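Local coordinates for protein hemolysin (Streptococcus suis, PDB 3HVN) that probably lyses host cells by binding cholesterol-containing membranes and assembling there into large oligomeric beta-barrel pores, at residues 63-67 with 416-420; 83-87 with 192-196; 92-96 with 321-325; 182-186 with 291-296. The protein carries 1 engineered substitution. All coordinates share one frame; numbering follows the deposited sequence.

Interaction 1. Residues 63-67 with 416-420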
loop_
_atom_site.group_PDB
_atom_site.type_symbol
_atom_site.label_atom_id
_atom_site.label_comp_id
_atom_site.label_asym_id
_atom_site.label_seq_id
_atom_site.Cartn_x
_atom_site.Cartn_y
_atom_site.Cartn_z
ATOM N N PRO A 63 17.930 -9.769 -8.684
ATOM C CA PRO A 63 18.535 -9.743 -10.019
ATOM C C PRO A 63 18.710 -8.312 -10.515
ATOM O O PRO A 63 17.808 -7.491 -10.352
ATOM C CB PRO A 63 17.507 -10.480 -10.881
ATOM C CG PRO A 63 16.813 -11.392 -9.931
ATOM C CD PRO A 63 16.749 -10.649 -8.629
ATOM N N ALA A 64 19.863 -8.024 -11.109
ATOM C CA ALA A 64 20.175 -6.680 -11.581
ATOM C C ALA A 64 19.054 -6.097 -12.437
ATOM O O ALA A 64 18.384 -6.819 -13.177
ATOM C CB ALA A 64 21.486 -6.684 -12.354
ATOM N N THR A 65 18.853 -4.788 -12.323
ATOM C CA THR A 65 17.848 -4.091 -13.117
ATOM C C THR A 65 18.112 -4.316 -14.599
ATOM O O THR A 65 19.265 -4.332 -15.033
ATOM C CB THR A 65 17.860 -2.580 -12.829
ATOM O OG1 THR A 65 19.026 -1.988 -13.412
ATOM C CG2 THR A 65 17.862 -2.324 -11.329
ATOM N N THR A 66 17.050 -4.491 -15.378
ATOM C CA THR A 66 17.208 -4.792 -16.799
ATOM C C THR A 66 16.287 -3.964 -17.689
ATOM O O THR A 66 15.422 -3.239 -17.203
ATOM C CB THR A 66 16.975 -6.288 -17.091
ATOM O OG1 THR A 66 15.680 -6.676 -16.614
ATOM C CG2 THR A 66 18.038 -7.137 -16.410
ATOM N N GLY A 67 16.487 -4.080 -18.999
ATOM C CA GLY A 67 15.671 -3.373 -19.967
ATOM C C GLY A 67 15.120 -4.305 -21.028
ATOM O O GLY A 67 15.827 -5.184 -21.524
ATOM N N TYR A 416 21.142 -2.013 -20.687
ATOM C CA TYR A 416 21.198 -2.489 -19.309
ATOM C C TYR A 416 21.909 -3.832 -19.198
ATOM O O TYR A 416 21.269 -4.882 -19.137
ATOM C CB TYR A 416 19.792 -2.591 -18.712
ATOM C CG TYR A 416 19.213 -1.265 -18.279
ATOM C CD1 TYR A 416 19.694 -0.612 -17.152
ATOM C CD2 TYR A 416 18.183 -0.667 -18.992
ATOM C CE1 TYR A 416 19.168 0.600 -16.750
ATOM C CE2 TYR A 416 17.649 0.544 -18.597
ATOM C CZ TYR A 416 18.146 1.173 -17.475
ATOM O OH TYR A 416 17.619 2.380 -17.078
ATOM N N ASN A 417 23.237 -3.791 -19.172
ATOM C CA ASN A 417 24.033 -4.998 -18.997
ATOM C C ASN A 417 23.994 -5.475 -17.549
ATOM O O ASN A 417 23.169 -5.017 -16.758
ATOM C CB ASN A 417 25.478 -4.760 -19.435
ATOM C CG ASN A 417 25.593 -4.456 -20.917
ATOM O OD1 ASN A 417 24.622 -4.569 -21.664
ATOM N ND2 ASN A 417 26.788 -4.070 -21.349
ATOM N N GLU A 418 24.889 -6.396 -17.205
ATOM C CA GLU A 418 24.946 -6.929 -15.849
ATOM C C GLU A 418 25.268 -5.836 -14.834
ATOM O O GLU A 418 25.629 -4.719 -15.207
ATOM C CB GLU A 418 25.967 -8.066 -15.762
ATOM C CG GLU A 418 25.615 -9.271 -16.619
ATOM C CD GLU A 418 26.642 -10.380 -16.519
ATOM O OE1 GLU A 418 27.719 -10.144 -15.932
ATOM O OE2 GLU A 418 26.373 -11.487 -17.031
ATOM N N ALA A 419 25.127 -6.167 -13.554
ATOM C CA ALA A 419 25.344 -5.212 -12.469
ATOM C C ALA A 419 24.252 -4.145 -12.431
ATOM O O ALA A 419 24.254 -3.271 -11.563
ATOM C CB ALA A 419 26.723 -4.570 -12.579
ATOM N N GLY A 420 23.321 -4.224 -13.376
ATOM C CA GLY A 420 22.204 -3.298 -13.435
ATOM C C GLY A 420 22.628 -1.860 -13.656
ATOM O O GLY A 420 21.924 -0.930 -13.266
#

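Interaction 2. Residues 83-87 with 192-196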
loop_
_atom_site.group_PDB
_atom_site.type_symbol
_atom_site.label_atom_id
_atom_site.label_comp_id
_atom_site.label_asym_id
_atom_site.label_seq_id
_atom_site.Cartn_x
_atom_site.Cartn_y
_atom_site.Cartn_z
ATOM N N ASN A 83 13.673 -2.755 3.346
ATOM C CA ASN A 83 13.307 -3.347 4.627
ATOM C C ASN A 83 12.102 -2.655 5.253
ATOM O O ASN A 83 12.036 -1.427 5.301
ATOM C CB ASN A 83 14.488 -3.297 5.596
ATOM C CG ASN A 83 14.121 -3.783 6.986
ATOM O OD1 ASN A 83 13.630 -4.899 7.157
ATOM N ND2 ASN A 83 14.361 -2.945 7.988
ATOM N N ILE A 84 11.149 -3.449 5.731
ATOM C CA ILE A 84 9.978 -2.905 6.408
ATOM C C ILE A 84 9.971 -3.289 7.886
ATOM O O ILE A 84 10.260 -4.433 8.249
ATOM C CB ILE A 84 8.660 -3.353 5.739
ATOM C CG1 ILE A 84 7.479 -2.562 6.307
ATOM C CG2 ILE A 84 8.441 -4.847 5.918
ATOM C CD1 ILE A 84 6.147 -2.924 5.692
ATOM N N THR A 85 9.645 -2.315 8.729
ATOM C CA THR A 85 9.633 -2.503 10.172
ATOM C C THR A 85 8.298 -2.055 10.752
ATOM O O THR A 85 7.744 -1.040 10.332
ATOM C CB THR A 85 10.762 -1.697 10.844
ATOM O OG1 THR A 85 12.033 -2.205 10.422
ATOM C CG2 THR A 85 10.660 -1.785 12.359
ATOM N N ASN A 86 7.784 -2.813 11.715
ATOM C CA ASN A 86 6.532 -2.448 12.368
ATOM C C ASN A 86 6.532 -2.757 13.861
ATOM O O ASN A 86 6.590 -3.917 14.269
ATOM C CB ASN A 86 5.345 -3.130 11.686
ATOM C CG ASN A 86 4.020 -2.481 12.040
ATOM O OD1 ASN A 86 3.960 -1.286 12.333
ATOM N ND2 ASN A 86 2.949 -3.264 12.010
ATOM N N ASN A 87 6.465 -1.706 14.670
ATOM C CA ASN A 87 6.428 -1.844 16.119
ATOM C C ASN A 87 5.148 -1.225 16.663
ATOM O O ASN A 87 5.013 -0.002 16.701
ATOM C CB ASN A 87 7.649 -1.164 16.739
ATOM C CG ASN A 87 7.932 -1.641 18.148
ATOM O OD1 ASN A 87 7.061 -2.196 18.817
ATOM N ND2 ASN A 87 9.159 -1.426 18.606
ATOM N N GLN A 192 6.483 -9.014 4.036
ATOM C CA GLN A 192 6.372 -7.582 4.285
ATOM C C GLN A 192 4.920 -7.199 4.565
ATOM O O GLN A 192 4.647 -6.309 5.376
ATOM C CB GLN A 192 6.960 -6.770 3.123
ATOM C CG GLN A 192 6.123 -6.746 1.856
ATOM C CD GLN A 192 5.208 -5.540 1.777
ATOM O OE1 GLN A 192 5.359 -4.581 2.534
ATOM N NE2 GLN A 192 4.255 -5.579 0.853
ATOM N N LEU A 193 3.992 -7.883 3.902
ATOM C CA LEU A 193 2.577 -7.717 4.210
ATOM C C LEU A 193 2.298 -8.263 5.608
ATOM O O LEU A 193 1.523 -7.684 6.376
ATOM C CB LEU A 193 1.709 -8.430 3.176
ATOM C CG LEU A 193 1.747 -7.842 1.767
ATOM C CD1 LEU A 193 0.997 -8.732 0.794
ATOM C CD2 LEU A 193 1.179 -6.429 1.758
ATOM N N LYS A 194 2.944 -9.381 5.929
ATOM C CA LYS A 194 2.843 -9.994 7.249
ATOM C C LYS A 194 3.369 -9.046 8.317
ATOM O O LYS A 194 3.013 -9.156 9.493
ATOM C CB LYS A 194 3.625 -11.305 7.295
ATOM C CG LYS A 194 2.963 -12.459 6.563
ATOM C CD LYS A 194 2.125 -13.310 7.498
ATOM C CE LYS A 194 3.010 -14.058 8.480
ATOM N NZ LYS A 194 2.263 -15.123 9.202
ATOM N N THR A 195 4.223 -8.118 7.898
ATOM C CA THR A 195 4.751 -7.108 8.802
ATOM C C THR A 195 3.823 -5.902 8.844
ATOM O O THR A 195 3.624 -5.296 9.895
ATOM C CB THR A 195 6.159 -6.655 8.381
ATOM O OG1 THR A 195 7.061 -7.765 8.461
ATOM C CG2 THR A 195 6.660 -5.539 9.289
ATOM N N LYS A 196 3.253 -5.565 7.691
ATOM C CA LYS A 196 2.358 -4.419 7.590
ATOM C C LYS A 196 1.016 -4.676 8.274
ATOM O O LYS A 196 0.345 -3.734 8.697
ATOM C CB LYS A 196 2.134 -4.042 6.125
ATOM C CG LYS A 196 1.294 -2.789 5.924
ATOM C CD LYS A 196 2.033 -1.541 6.382
ATOM C CE LYS A 196 1.230 -0.285 6.078
ATOM N NZ LYS A 196 1.978 0.955 6.423
#

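Interaction 3. Residues 92-96 with 321-325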
loop_
_atom_site.group_PDB
_atom_site.type_symbol
_atom_site.label_atom_id
_atom_site.label_comp_id
_atom_site.label_asym_id
_atom_site.label_seq_id
_atom_site.Cartn_x
_atom_site.Cartn_y
_atom_site.Cartn_z
ATOM N N ALA A 92 -4.738 -5.613 14.885
ATOM C CA ALA A 92 -5.956 -5.716 14.089
ATOM C C ALA A 92 -6.333 -7.178 13.894
ATOM O O ALA A 92 -5.518 -7.981 13.438
ATOM C CB ALA A 92 -5.770 -5.031 12.746
ATOM N N VAL A 93 -7.567 -7.523 14.244
ATOM C CA VAL A 93 -8.028 -8.903 14.131
ATOM C C VAL A 93 -8.367 -9.249 12.686
ATOM O O VAL A 93 -8.381 -8.379 11.814
ATOM C CB VAL A 93 -9.266 -9.163 15.005
ATOM C CG1 VAL A 93 -9.204 -8.328 16.274
ATOM C CG2 VAL A 93 -10.531 -8.857 14.227
ATOM N N ILE A 94 -8.642 -10.525 12.439
ATOM C CA ILE A 94 -8.957 -10.994 11.096
ATOM C C ILE A 94 -10.111 -11.992 11.113
ATOM O O ILE A 94 -11.204 -11.697 10.631
ATOM C CB ILE A 94 -7.731 -11.638 10.435
ATOM C CG1 ILE A 94 -6.683 -10.570 10.117
ATOM C CG2 ILE A 94 -8.134 -12.371 9.169
ATOM C CD1 ILE A 94 -7.032 -9.711 8.929
ATOM N N ASP A 95 -9.861 -13.173 11.666
ATOM C CA ASP A 95 -10.899 -14.188 11.795
ATOM C C ASP A 95 -11.762 -13.921 13.020
ATOM O O ASP A 95 -11.282 -13.975 14.153
ATOM C CB ASP A 95 -10.283 -15.586 11.879
ATOM C CG ASP A 95 -9.891 -16.135 10.522
ATOM O OD1 ASP A 95 -10.372 -15.598 9.501
ATOM O OD2 ASP A 95 -9.110 -17.108 10.475
ATOM N N ALA A 96 -13.037 -13.630 12.788
ATOM C CA ALA A 96 -13.976 -13.391 13.877
ATOM C C ALA A 96 -14.145 -14.650 14.720
ATOM O O ALA A 96 -14.610 -14.590 15.858
ATOM C CB ALA A 96 -15.318 -12.930 13.331
ATOM N N ALA A 321 -11.975 -7.900 -1.965
ATOM C CA ALA A 321 -12.023 -7.452 -0.580
ATOM C C ALA A 321 -12.513 -8.519 0.396
ATOM O O ALA A 321 -13.465 -9.251 0.116
ATOM C CB ALA A 321 -12.876 -6.194 -0.461
ATOM N N TYR A 322 -11.842 -8.593 1.541
ATOM C CA TYR A 322 -12.262 -9.445 2.645
ATOM C C TYR A 322 -12.800 -8.552 3.756
ATOM O O TYR A 322 -12.046 -7.806 4.383
ATOM C CB TYR A 322 -11.080 -10.270 3.157
ATOM C CG TYR A 322 -11.391 -11.129 4.362
ATOM C CD1 TYR A 322 -11.337 -10.605 5.646
ATOM C CD2 TYR A 322 -11.730 -12.468 4.216
ATOM C CE1 TYR A 322 -11.619 -11.386 6.751
ATOM C CE2 TYR A 322 -12.012 -13.258 5.314
ATOM C CZ TYR A 322 -11.955 -12.712 6.579
ATOM O OH TYR A 322 -12.234 -13.495 7.675
ATOM N N ILE A 323 -14.107 -8.621 3.991
ATOM C CA ILE A 323 -14.749 -7.727 4.948
ATOM C C ILE A 323 -15.385 -8.486 6.107
ATOM O O ILE A 323 -15.835 -9.622 5.947
ATOM C CB ILE A 323 -15.821 -6.843 4.261
ATOM C CG1 ILE A 323 -17.177 -7.555 4.210
ATOM C CG2 ILE A 323 -15.370 -6.444 2.864
ATOM C CD1 ILE A 323 -18.090 -7.238 5.382
ATOM N N PHE A 324 -15.414 -7.853 7.276
ATOM C CA PHE A 324 -16.136 -8.405 8.418
ATOM C C PHE A 324 -16.519 -7.324 9.426
ATOM O O PHE A 324 -15.738 -6.411 9.708
ATOM C CB PHE A 324 -15.347 -9.537 9.089
ATOM C CG PHE A 324 -14.039 -9.103 9.688
ATOM C CD1 PHE A 324 -12.877 -9.122 8.935
ATOM C CD2 PHE A 324 -13.968 -8.695 11.009
ATOM C CE1 PHE A 324 -11.671 -8.731 9.487
ATOM C CE2 PHE A 324 -12.766 -8.303 11.566
ATOM C CZ PHE A 324 -11.615 -8.323 10.804
ATOM N N GLY A 325 -17.733 -7.435 9.956
ATOM C CA GLY A 325 -18.263 -6.454 10.882
ATOM C C GLY A 325 -19.345 -5.602 10.245
ATOM O O GLY A 325 -19.369 -5.425 9.027
#

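Interaction 4. Residues 182-186 with 291-296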
loop_
_atom_site.group_PDB
_atom_site.type_symbol
_atom_site.label_atom_id
_atom_site.label_comp_id
_atom_site.label_asym_id
_atom_site.label_seq_id
_atom_site.Cartn_x
_atom_site.Cartn_y
_atom_site.Cartn_z
ATOM N N TYR A 182 -7.244 3.845 8.114
ATOM C CA TYR A 182 -6.821 3.491 6.764
ATOM C C TYR A 182 -5.354 3.070 6.735
ATOM O O TYR A 182 -4.469 3.859 7.064
ATOM C CB TYR A 182 -7.051 4.685 5.833
ATOM C CG TYR A 182 -6.638 4.463 4.397
ATOM C CD1 TYR A 182 -7.522 3.916 3.477
ATOM C CD2 TYR A 182 -5.370 4.817 3.957
ATOM C CE1 TYR A 182 -7.150 3.720 2.161
ATOM C CE2 TYR A 182 -4.991 4.624 2.643
ATOM C CZ TYR A 182 -5.884 4.073 1.750
ATOM O OH TYR A 182 -5.511 3.878 0.440
ATOM N N ASP A 183 -5.101 1.825 6.339
ATOM C CA ASP A 183 -3.734 1.311 6.292
ATOM C C ASP A 183 -3.368 0.756 4.916
ATOM O O ASP A 183 -3.553 -0.431 4.649
ATOM C CB ASP A 183 -3.533 0.232 7.360
ATOM C CG ASP A 183 -3.772 0.751 8.763
ATOM O OD1 ASP A 183 -3.568 1.961 8.995
ATOM O OD2 ASP A 183 -4.160 -0.054 9.637
ATOM N N GLU A 184 -2.839 1.615 4.051
ATOM C CA GLU A 184 -2.497 1.215 2.687
ATOM C C GLU A 184 -1.048 0.755 2.565
ATOM O O GLU A 184 -0.202 1.115 3.385
ATOM C CB GLU A 184 -2.754 2.368 1.714
ATOM C CG GLU A 184 -1.888 3.600 1.957
ATOM C CD GLU A 184 -0.484 3.453 1.401
ATOM O OE1 GLU A 184 -0.279 2.591 0.520
ATOM O OE2 GLU A 184 0.414 4.202 1.840
ATOM N N THR A 185 -0.770 -0.039 1.534
ATOM C CA THR A 185 0.599 -0.447 1.226
ATOM C C THR A 185 0.676 -1.261 -0.063
ATOM O O THR A 185 -0.102 -2.192 -0.266
ATOM C CB THR A 185 1.227 -1.264 2.372
ATOM O OG1 THR A 185 2.559 -1.654 2.010
ATOM C CG2 THR A 185 0.400 -2.508 2.658
ATOM N N MET A 186 1.615 -0.905 -0.932
ATOM C CA MET A 186 1.825 -1.645 -2.170
ATOM C C MET A 186 2.331 -3.050 -1.860
ATOM O O MET A 186 3.164 -3.235 -0.972
ATOM C CB MET A 186 2.819 -0.914 -3.074
ATOM C CG MET A 186 2.392 0.492 -3.463
ATOM S SD MET A 186 0.804 0.527 -4.317
ATOM C CE MET A 186 1.118 -0.611 -5.663
ATOM N N VAL A 291 0.159 5.792 -9.462
ATOM C CA VAL A 291 -0.596 4.650 -8.953
ATOM C C VAL A 291 -1.012 4.823 -7.495
ATOM O O VAL A 291 -2.195 4.753 -7.174
ATOM C CB VAL A 291 0.191 3.334 -9.101
ATOM C CG1 VAL A 291 -0.338 2.287 -8.135
ATOM C CG2 VAL A 291 0.107 2.835 -10.526
ATOM N N GLN A 292 -0.036 5.037 -6.618
ATOM C CA GLN A 292 -0.303 5.229 -5.196
ATOM C C GLN A 292 -1.461 6.205 -4.996
ATOM O O GLN A 292 -2.513 5.849 -4.448
ATOM C CB GLN A 292 0.948 5.768 -4.497
ATOM C CG GLN A 292 0.944 5.617 -2.986
ATOM C CD GLN A 292 1.592 4.326 -2.527
ATOM O OE1 GLN A 292 2.471 3.787 -3.198
ATOM N NE2 GLN A 292 1.167 3.828 -1.372
ATOM N N ALA A 293 -1.250 7.437 -5.449
ATOM C CA ALA A 293 -2.257 8.486 -5.358
ATOM C C ALA A 293 -3.585 8.021 -5.938
ATOM O O ALA A 293 -4.637 8.207 -5.327
ATOM C CB ALA A 293 -1.777 9.741 -6.072
ATOM N N ALA A 294 -3.531 7.416 -7.121
ATOM C CA ALA A 294 -4.733 6.892 -7.757
ATOM C C ALA A 294 -5.511 5.989 -6.803
ATOM O O ALA A 294 -6.683 6.237 -6.516
ATOM C CB ALA A 294 -4.375 6.143 -9.025
ATOM N N PHE A 295 -4.848 4.947 -6.310
ATOM C CA PHE A 295 -5.468 4.002 -5.386
ATOM C C PHE A 295 -5.979 4.689 -4.129
ATOM O O PHE A 295 -7.146 4.550 -3.773
ATOM C CB PHE A 295 -4.495 2.885 -4.999
ATOM C CG PHE A 295 -4.266 1.875 -6.086
ATOM C CD1 PHE A 295 -5.239 1.632 -7.039
ATOM C CD2 PHE A 295 -3.088 1.149 -6.139
ATOM C CE1 PHE A 295 -5.033 0.699 -8.036
ATOM C CE2 PHE A 295 -2.879 0.211 -7.133
ATOM C CZ PHE A 295 -3.852 -0.014 -8.082
ATOM N N LYS A 296 -5.102 5.425 -3.451
ATOM C CA LYS A 296 -5.487 6.088 -2.208
ATOM C C LYS A 296 -6.712 6.981 -2.413
ATOM O O LYS A 296 -7.738 6.817 -1.745
ATOM C CB LYS A 296 -4.319 6.900 -1.646
ATOM C CG LYS A 296 -4.495 7.314 -0.193
ATOM C CD LYS A 296 -3.212 7.898 0.375
ATOM C CE LYS A 296 -3.349 8.191 1.861
ATOM N NZ LYS A 296 -2.083 8.713 2.446
#

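Interaction 1. Residues 63-67 with 416-420
The carbonyl oxygen of Gly420 accepts a weak hydrogen bond from Thr65 OG1, 3.1 Å away. The hydroxyl lies between the backbone N and the carbonyl carbon of Thr65 (chi1 72°), and from there it also lies 3.4 Å from Gly420 CA. Thr65 uses its backbone as well: its O receives a CA-H...O contact from Gly420 CA at 3.5 Å. One step earlier, Ala64 points its methyl at the turn, where CB lies 3.2 Å from Gly420 N. Gly420 takes a positive phi (63°), which by itself favours glycine.

At the other end Tyr416 lies alongside the start of strand 66-70. Tyr416 CB is 3.6 Å from Gly67 N, and the ring meets the Thr66-Gly67 peptide obliquely, with Tyr416 CD2 3.8 Å from Gly67 CA. The phenol OH is hydrogen-bonded to Arg78, so the ring spans from strand 66-70 to its antiparallel partner 73-88.

The turn between strands 404-416 and 422-437 of the C-terminal beta-sandwich thus rests on the edge of the long-stranded region that carries it. Across the two segments the contact is mostly van der Waals, with one weak hydrogen bond and one CA-H...O contact, supplemented by the tyrosine-arginine bond.

Interaction 2. Residues 83-87 with 192-196
Ile84 faces the helix with both of its branches. Its CG1 lies anti to the backbone N (chi1 -169°), and the chain continues straight to CD1, which comes 3.7 Å from Gln192 O. Its CG2 branch fits between two helix residues, 3.7 Å from Gln192 CB and 3.8 Å from Thr195 CB. Gln192 runs at about a right angle to the isoleucine; its bent chain brings OE1 to 3.7 Å from Ile84 CD1, while NE2 gives a weak hydrogen bond to Met186 O at the end of strand 179-186.

Two residues on, Asn86 also turns toward the helix. Asn86 CG stands anti to the backbone N (chi1 -163°), and this puts ND2 near Thr195 O, to which it gives a weak, bent hydrogen bond of 3.0 Å. Beneath that bond, Asn86 CB lies 3.6 Å from Thr195 CG2. Thr195 divides its two branches: the methyl meets the strand, and OG1 turns back to Ser191 O of its own helix.

The strand and helix axes pass 8.0 Å apart, at 25° to one another. Helix 190-196 follows strand 179-186 and, as in related cytolysins, probably belongs to the first of the two helical segments that refold into membrane hairpins. One weak amide bond and the packing of methyl groups hold it to strand 73-88, a modest interface consistent with a helix that probably has to come away when the pore forms.

Interaction 3. Residues 92-96 with 321-325
Strand 318-324, by its place in the chain and sheet, probably corresponds to the fourth strand of the central sheet in cholesterol-dependent cytolysins, and two aromatics near its end, Tyr322 and Phe324, point toward the loop that follows strand 90-92. The backbone carbonyl of Ile94 is central. Ile94 O sits over one face of the Phe324 ring, 3.2 Å above the plane and displaced toward the rim, with CE1 the nearest carbon. The same oxygen lies at the edge of the Tyr322 ring, near its plane, with Ile94 O 3.6 Å from Tyr322 OH.

Phe324 is used at its margin too. Val93 O approaches the ring edge near its plane, 3.4 Å from Phe324 CZ, and the valine methyl CG2 packs 3.5 Å from Phe324 CE2. This placement follows from a chi1 of 64°, which sets the phenyl between the backbone N and carbonyl carbon of Phe324 and swings it out to the loop.

Tyr322 takes the other course: its CG is anti to the backbone N (chi1 176°), carrying the phenol across to the Asp95 side chain, which it meets at about a right angle. There Asp95 OD1 stands 3.4 Å from Tyr322 OH, and the carboxylate is turned 54° from the ring. Ile94 CG2 adds a looser apolar contact, 4.4 Å from Tyr322 CE1.

Around this buried patch, Phe324 also touches Val359 and Ile361 of strand 359-367, while Val93 pairs with Ile361 through the backbone. Ile204 of helix 201-208 covers Tyr322 and Ile94, and Phe279 of the adjacent strand 276-284 packs on Ile94 as well.

Interaction 4. Residues 182-186 with 291-296
Helix 291-300 packs against strand 179-186 of the central sheet, roughly antiparallel to it; it follows strand 276-284 and, as in other cholesterol-dependent cytolysins, probably forms part of the second helical segment that becomes a membrane hairpin. The short segments run at 148° to one another, with axes 10.1 Å apart at closest approach.

The polar part joins Glu184 and Gln292. Glu184, with chi1 64° and a bend at chi2, leans toward the Met186 end of the strand, and OE1 arrives 2.7 Å from Gln292 NE2, yet the angle is too poor for a hydrogen bond. Carboxylate and amide planes stand nearly perpendicular, 82° apart. The oppositely charged Lys296 is also close, but Lys296 NZ remains 5.2 Å from Glu184 OE2, so any attraction would act at a distance rather than as a salt bridge.

Van der Waals contacts between polar and carbon atoms form at two places. Tyr182 reaches straight out from the strand, and its phenol oxygen rests against the helix backbone, 3.4 Å from Lys296 CA. The lysine runs out extended beyond this point, its CG and CE methylenes passing obliquely by Tyr182 CE2. At the far end Met186 and Gln292 lie side by side, pointing opposite ways, with Met186 CG 3.3 Å from Gln292 OE1. Gln223 of strand 221-236 touches Tyr182, Met186 and Phe295, joining the two places from the sheet side.

The apolar contacts are made by the Met186 methyl. Because Met186 is bent at both chi2 and chi3, this methyl turns in beneath the helix: Met186 CE lies 4.1 Å from Val291 CG1 and approaches the edge of the Phe295 ring, 4.3 Å from CE2.

How the interactions relate
Interaction 1 lies apart, where the long-stranded region meets the C-terminal beta-sandwich; its centre is about 41 Å from that of interaction 3, on the opposite side of the chain's centre. Along the chain it encloses the other three. Strands 66-70 and 73-88, neighbours in one sheet, connect it to interaction 2, about 27 Å away between centres. Interactions 2 and 4 touch where strand 179-186 leads into helix 190-196, and their segments alternate along the chain. Interactions 3 and 4 share the large antiparallel sheet, about 19 Å apart between centres. Interactions 2 and 4 thus flank strand 179-186 with helices that probably must unfold during pore formation.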